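Long-range contacts in F5/8 type C domain protein (Bacteroides ovatus, PDB 4ZRX), which is a putative alpha-L-fucosidase, probably removing L-fucose from glycans, and carries an F5/8 type C domain that may bind carbohydrate: residues Arg58-Gly63 with Lys97-Phe102; Ser285-Ser290 with Tyr321-Leu326. One frame throughout, in Å; residues are numbered along the deposited sequence. Where two conformers were deposited one is given.

Contact 1: Arg58-Gly63 with Lys97-Phe102; sequences REWGDG and KHHDGF. With EDO (1,2-ethanediol), chain D.
His99 turns the edge of its imidazole onto the face of the Trp60 five-membered ring, a T-shaped pair with centroids 4.6 Å apart and planes at 88°. His99 CD2 does the touching, 3.4 Å from Trp60 NE1, while His99 ND1 is engaged by Ser146 OG, which should restrain the ring's rotation. His98 adds a looser aromatic neighbour: its CE1 lies 3.9 Å from Trp60 CD1, with the planes inclined at 51°.

The tight part of the contact is the buried backbone around Asp100. Gly61 CA packs 3.8 Å from Asp100 CB, and any side chain at Gly61 would run into that CB. Beyond it, Gly63 CA makes a C-H...O contact of 3.3 Å with Asp100 O. With chi1 at 60°, the Asp100 carboxylate sits between its own N and carbonyl carbon, which lets OD1 accept from Phe102 N as an Asx turn, the donor coming from above the carboxylate plane. OD2 instead takes a hydrogen bond of 2.7 Å from water 1, which also accepts from Gly61 N and is hydrogen-bonded to His98 ND1.

The other side is looser. Trp60 remains exposed despite the two histidines against it, and Arg58, also exposed, lies too far from 97-102 to touch it and pairs with Glu65 of its own loop.

No direct hydrogen bond joins the segments, so their polar link runs through water 1. Because that water holds His98 ND1 while His98 NE2 is bonded to 1,2-ethanediol O1 at 2.9 Å, both ring nitrogens are engaged. Asp100 OD2 and Gly61 N, through water 1, probably steady the His98 ring whose NE2 meets the diol, in a pocket where a sugar hydroxyl could plausibly take the place of O1.

Contact 2: Ser285-Ser290 with Tyr321-Leu326; sequences SEVDVS and YNSVLL
A beta-alpha-beta unit of the TIM-barrel-type fold brings these segments together: strand 279-290 leads through helix 308-316 to strand 324-328, and the two strands lie side by side and parallel. Their short axes approach to 4.7 Å at an angle of 26°. Val287 uses both its backbone groups across the pair, giving its N-H to Val324 O and receiving Leu326 N at its own O over 2.8 Å, with an N-H...O angle of 173°. Val289 N to Leu326 O continues the alternation, whereas Val324 N to Ser285 O is the longest of the four backbone bonds at 3.3 Å.

Side chains separate onto the two sheet faces. On one, Leu325 CD1 meets Val287 CG1 and lies 3.8 Å from Val289 CG1, a methyl set between the Val289 N and carbonyl carbon. Val287 CG2, the other branch, rests 3.5 Å from Ser323 CB. In the Ser285 conformer given, OG donates to Ser323 OG; as a second conformer exists, this bond may not be permanent. A glycine in place of Ser323 would probably open a gap beside Val287 CG2 and leave the Ser285 hydroxyl, in this conformer, without its acceptor. Water 2 donates to both Ser285 O and Asn322 O, bridging the two segments.

Glu286, Val324, Asp288 and Leu326 occupy the opposite face, where Trp183 NE1 binds Glu286 OE1 and Trp226 NE1 binds Asp288 OD1. With CG anti to the backbone N (chi1 -171°) and the chain extended beyond it, Glu286 carries OE1 to within 3.5 Å of the Leu326 CD2 methyl.

How the contacts relate
The two contacts belong to one barrel, with centres 24 Å apart and nearest atoms about 7 Å apart, so they do not touch. Strand 44-48 is the spacer: it pairs with strand 324-328 of contact 2 and with strand 91-97, whose end leads into the His98 turn of contact 1. Contact 2 supplies barrel wall, contact 1 the loops beyond the strand ends. They converge on the same 1,2-ethanediol, also hydrogen-bonded to His49 and Glu230: Asp288 OD2 lies 4.0 Å from C2 of the diol, while His98 binds O1 of the same molecule. That molecule is probably from the crystallisation liquor, but its surroundings are consistent with a sugar-binding active site.

Contact 1: Arg58-Gly63 with Lys97-Phe102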
# COMPACT_ATOMS: atom_id res chain seq x y z
N ARG A 58 -6.05 -18.22 -9.43
CA ARG A 58 -4.63 -18.16 -9.28
C ARG A 58 -4.14 -16.72 -9.15
O ARG A 58 -4.73 -15.84 -9.70
CB ARG A 58 -3.98 -18.78 -10.51
CG ARG A 58 -4.20 -20.27 -10.57
CD ARG A 58 -3.58 -20.77 -11.81
NE ARG A 58 -3.80 -22.19 -11.87
CZ ARG A 58 -3.75 -22.94 -12.97
NH1 ARG A 58 -3.49 -22.42 -14.19
NH2 ARG A 58 -4.01 -24.24 -12.81
N GLU A 59 -3.07 -16.49 -8.41
CA GLU A 59 -2.45 -15.19 -8.40
C GLU A 59 -1.55 -14.97 -9.61
O GLU A 59 -1.49 -13.87 -10.12
CB GLU A 59 -1.63 -14.94 -7.10
CG GLU A 59 -2.58 -14.56 -5.92
CD GLU A 59 -3.14 -13.14 -6.13
OE1 GLU A 59 -2.33 -12.18 -6.06
OE2 GLU A 59 -4.36 -13.02 -6.40
N TRP A 60 -0.79 -16.01 -9.99
CA TRP A 60 -0.03 -15.98 -11.23
C TRP A 60 -0.52 -17.17 -12.06
O TRP A 60 -0.54 -18.30 -11.58
CB TRP A 60 1.47 -16.14 -11.00
CG TRP A 60 2.22 -14.90 -10.59
CD1 TRP A 60 1.71 -13.69 -10.30
CD2 TRP A 60 3.64 -14.80 -10.39
NE1 TRP A 60 2.72 -12.81 -9.94
CE2 TRP A 60 3.92 -13.47 -10.01
CE3 TRP A 60 4.70 -15.71 -10.51
CZ2 TRP A 60 5.23 -13.01 -9.72
CZ3 TRP A 60 6.01 -15.25 -10.25
CH2 TRP A 60 6.25 -13.91 -9.85
N GLY A 61 -0.91 -16.91 -13.28
CA GLY A 61 -1.27 -18.00 -14.22
C GLY A 61 -0.04 -18.54 -14.90
O GLY A 61 1.04 -17.94 -14.86
N ASP A 62 -0.21 -19.66 -15.61
CA ASP A 62 0.97 -20.35 -16.17
C ASP A 62 1.04 -20.29 -17.69
O ASP A 62 2.00 -20.84 -18.30
CB ASP A 62 1.01 -21.79 -15.69
CG ASP A 62 -0.19 -22.62 -16.18
OD1 ASP A 62 -1.08 -22.15 -16.96
OD2 ASP A 62 -0.30 -23.78 -15.72
N GLY A 63 0.05 -19.68 -18.33
CA GLY A 63 0.09 -19.52 -19.80
C GLY A 63 -0.61 -20.69 -20.53
O GLY A 63 -0.84 -20.63 -21.73
N LYS A 97 -2.78 -7.36 -19.88
CA LYS A 97 -2.15 -8.65 -20.03
C LYS A 97 -1.26 -8.86 -18.82
O LYS A 97 -0.38 -8.06 -18.54
CB LYS A 97 -1.27 -8.74 -21.28
CG LYS A 97 -0.77 -10.18 -21.55
CD LYS A 97 0.25 -10.19 -22.70
CE LYS A 97 1.59 -9.77 -22.29
NZ LYS A 97 2.58 -9.80 -23.39
N HIS A 98 -1.55 -9.92 -18.05
CA HIS A 98 -0.73 -10.31 -16.92
C HIS A 98 0.27 -11.39 -17.35
O HIS A 98 0.46 -11.59 -18.53
CB HIS A 98 -1.62 -10.68 -15.71
CG HIS A 98 -0.95 -10.47 -14.40
ND1 HIS A 98 -0.28 -11.47 -13.74
CD2 HIS A 98 -0.80 -9.36 -13.64
CE1 HIS A 98 0.25 -10.99 -12.63
NE2 HIS A 98 -0.02 -9.71 -12.55
N HIS A 99 1.01 -11.97 -16.40
CA HIS A 99 2.17 -12.86 -16.74
C HIS A 99 1.77 -14.07 -17.55
O HIS A 99 2.54 -14.57 -18.37
CB HIS A 99 2.90 -13.34 -15.50
CG HIS A 99 3.31 -12.23 -14.56
ND1 HIS A 99 3.76 -11.01 -15.01
CD2 HIS A 99 3.38 -12.20 -13.21
CE1 HIS A 99 4.06 -10.25 -13.96
NE2 HIS A 99 3.86 -10.96 -12.86
N ASP A 100 0.54 -14.49 -17.32
CA ASP A 100 -0.08 -15.62 -18.06
C ASP A 100 -0.25 -15.36 -19.54
O ASP A 100 -0.39 -16.31 -20.32
CB ASP A 100 -1.43 -15.95 -17.41
CG ASP A 100 -2.36 -14.80 -17.43
OD1 ASP A 100 -3.04 -14.71 -18.47
OD2 ASP A 100 -2.40 -14.01 -16.46
N GLY A 101 -0.24 -14.10 -19.97
CA GLY A 101 -0.24 -13.79 -21.39
C GLY A 101 -1.58 -13.66 -22.05
O GLY A 101 -1.65 -13.35 -23.26
N PHE A 102 -2.65 -13.86 -21.27
CA PHE A 102 -4.01 -13.71 -21.75
C PHE A 102 -4.41 -12.24 -21.95
O PHE A 102 -4.40 -11.48 -21.02
CB PHE A 102 -4.99 -14.41 -20.81
CG PHE A 102 -6.40 -14.34 -21.30
CD1 PHE A 102 -6.86 -15.20 -22.32
CD2 PHE A 102 -7.29 -13.43 -20.76
CE1 PHE A 102 -8.18 -15.12 -22.77
CE2 PHE A 102 -8.58 -13.36 -21.24
CZ PHE A 102 -9.01 -14.20 -22.21
C1 EDO D . 1.43 -6.54 -10.27
O1 EDO D . 0.72 -7.76 -10.48
C2 EDO D . 1.76 -6.45 -8.79
O2 EDO D . 2.45 -7.64 -8.39
O HOH W 1 -0.71 -14.22 -14.37

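Contact 2: Ser285-Ser290 with Tyr321-Leu326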
# COMPACT_ATOMS: atom_id res chain seq x y z
N SER A 285 8.75 7.54 -6.28
CA SER A 285 8.18 6.32 -5.71
C SER A 285 6.68 6.17 -5.89
O SER A 285 5.95 7.13 -5.62
CB SER A 285 8.47 6.34 -4.20
OG SER A 285 7.87 5.26 -3.55
N GLU A 286 6.24 4.97 -6.28
CA GLU A 286 4.86 4.61 -6.33
C GLU A 286 4.66 3.41 -5.42
O GLU A 286 5.33 2.36 -5.56
CB GLU A 286 4.49 4.26 -7.77
CG GLU A 286 3.00 4.06 -8.03
CD GLU A 286 2.79 3.56 -9.47
OE1 GLU A 286 3.22 2.43 -9.79
OE2 GLU A 286 2.24 4.33 -10.29
N VAL A 287 3.72 3.55 -4.48
CA VAL A 287 3.35 2.51 -3.53
C VAL A 287 2.16 1.74 -4.10
O VAL A 287 1.12 2.33 -4.30
CB VAL A 287 3.00 3.12 -2.18
CG1 VAL A 287 2.29 2.09 -1.23
CG2 VAL A 287 4.21 3.71 -1.54
N ASP A 288 2.34 0.45 -4.41
CA ASP A 288 1.29 -0.37 -4.93
C ASP A 288 0.85 -1.38 -3.87
O ASP A 288 1.69 -2.01 -3.23
CB ASP A 288 1.64 -1.06 -6.26
CG ASP A 288 2.80 -2.03 -6.20
OD1 ASP A 288 3.76 -1.83 -5.43
OD2 ASP A 288 2.77 -3.02 -7.00
N VAL A 289 -0.45 -1.52 -3.67
CA VAL A 289 -0.93 -2.45 -2.67
C VAL A 289 -2.31 -2.85 -3.01
O VAL A 289 -3.05 -2.06 -3.63
CB VAL A 289 -0.81 -1.81 -1.24
CG1 VAL A 289 -1.65 -0.56 -1.13
CG2 VAL A 289 -1.15 -2.78 -0.15
N SER A 290 -2.71 -4.04 -2.60
CA SER A 290 -4.08 -4.45 -2.83
C SER A 290 -5.01 -4.22 -1.65
O SER A 290 -4.60 -4.23 -0.51
CB SER A 290 -4.09 -5.94 -3.24
OG SER A 290 -5.39 -6.40 -3.57
N TYR A 321 3.92 10.11 2.71
CA TYR A 321 5.33 9.84 2.69
C TYR A 321 5.91 10.11 1.30
O TYR A 321 6.89 9.47 0.88
CB TYR A 321 5.61 8.38 3.07
CG TYR A 321 5.55 7.98 4.54
CD1 TYR A 321 5.20 8.87 5.57
CD2 TYR A 321 5.93 6.68 4.89
CE1 TYR A 321 5.18 8.44 6.90
CE2 TYR A 321 5.91 6.25 6.23
CZ TYR A 321 5.52 7.13 7.19
OH TYR A 321 5.46 6.76 8.53
N ASN A 322 5.36 11.06 0.56
CA ASN A 322 5.94 11.50 -0.69
C ASN A 322 5.95 10.38 -1.76
O ASN A 322 6.91 10.30 -2.54
CB ASN A 322 7.34 12.07 -0.43
CG ASN A 322 7.94 12.81 -1.62
OD1 ASN A 322 7.24 13.40 -2.45
ND2 ASN A 322 9.25 12.77 -1.70
N SER A 323 4.92 9.55 -1.75
CA SER A 323 4.67 8.55 -2.80
C SER A 323 3.27 8.78 -3.36
O SER A 323 2.38 9.30 -2.70
CB SER A 323 4.77 7.11 -2.30
OG SER A 323 6.15 6.73 -2.08
N VAL A 324 3.07 8.27 -4.55
CA VAL A 324 1.70 8.06 -5.06
C VAL A 324 1.19 6.73 -4.54
O VAL A 324 1.97 5.75 -4.48
CB VAL A 324 1.71 8.05 -6.63
CG1 VAL A 324 0.44 7.49 -7.23
CG2 VAL A 324 1.92 9.49 -7.17
N LEU A 325 -0.10 6.65 -4.18
CA LEU A 325 -0.68 5.40 -3.76
C LEU A 325 -1.51 4.80 -4.93
O LEU A 325 -2.50 5.41 -5.35
CB LEU A 325 -1.56 5.58 -2.55
CG LEU A 325 -2.37 4.41 -2.09
CD1 LEU A 325 -1.48 3.21 -1.78
CD2 LEU A 325 -3.25 4.75 -0.91
N LEU A 326 -1.11 3.59 -5.32
CA LEU A 326 -1.80 2.84 -6.36
C LEU A 326 -2.44 1.64 -5.69
O LEU A 326 -1.74 0.66 -5.32
CB LEU A 326 -0.81 2.39 -7.42
CG LEU A 326 -1.25 1.38 -8.46
CD1 LEU A 326 -2.46 1.95 -9.22
CD2 LEU A 326 -0.03 1.13 -9.40
O HOH W 2 6.67 9.82 -5.32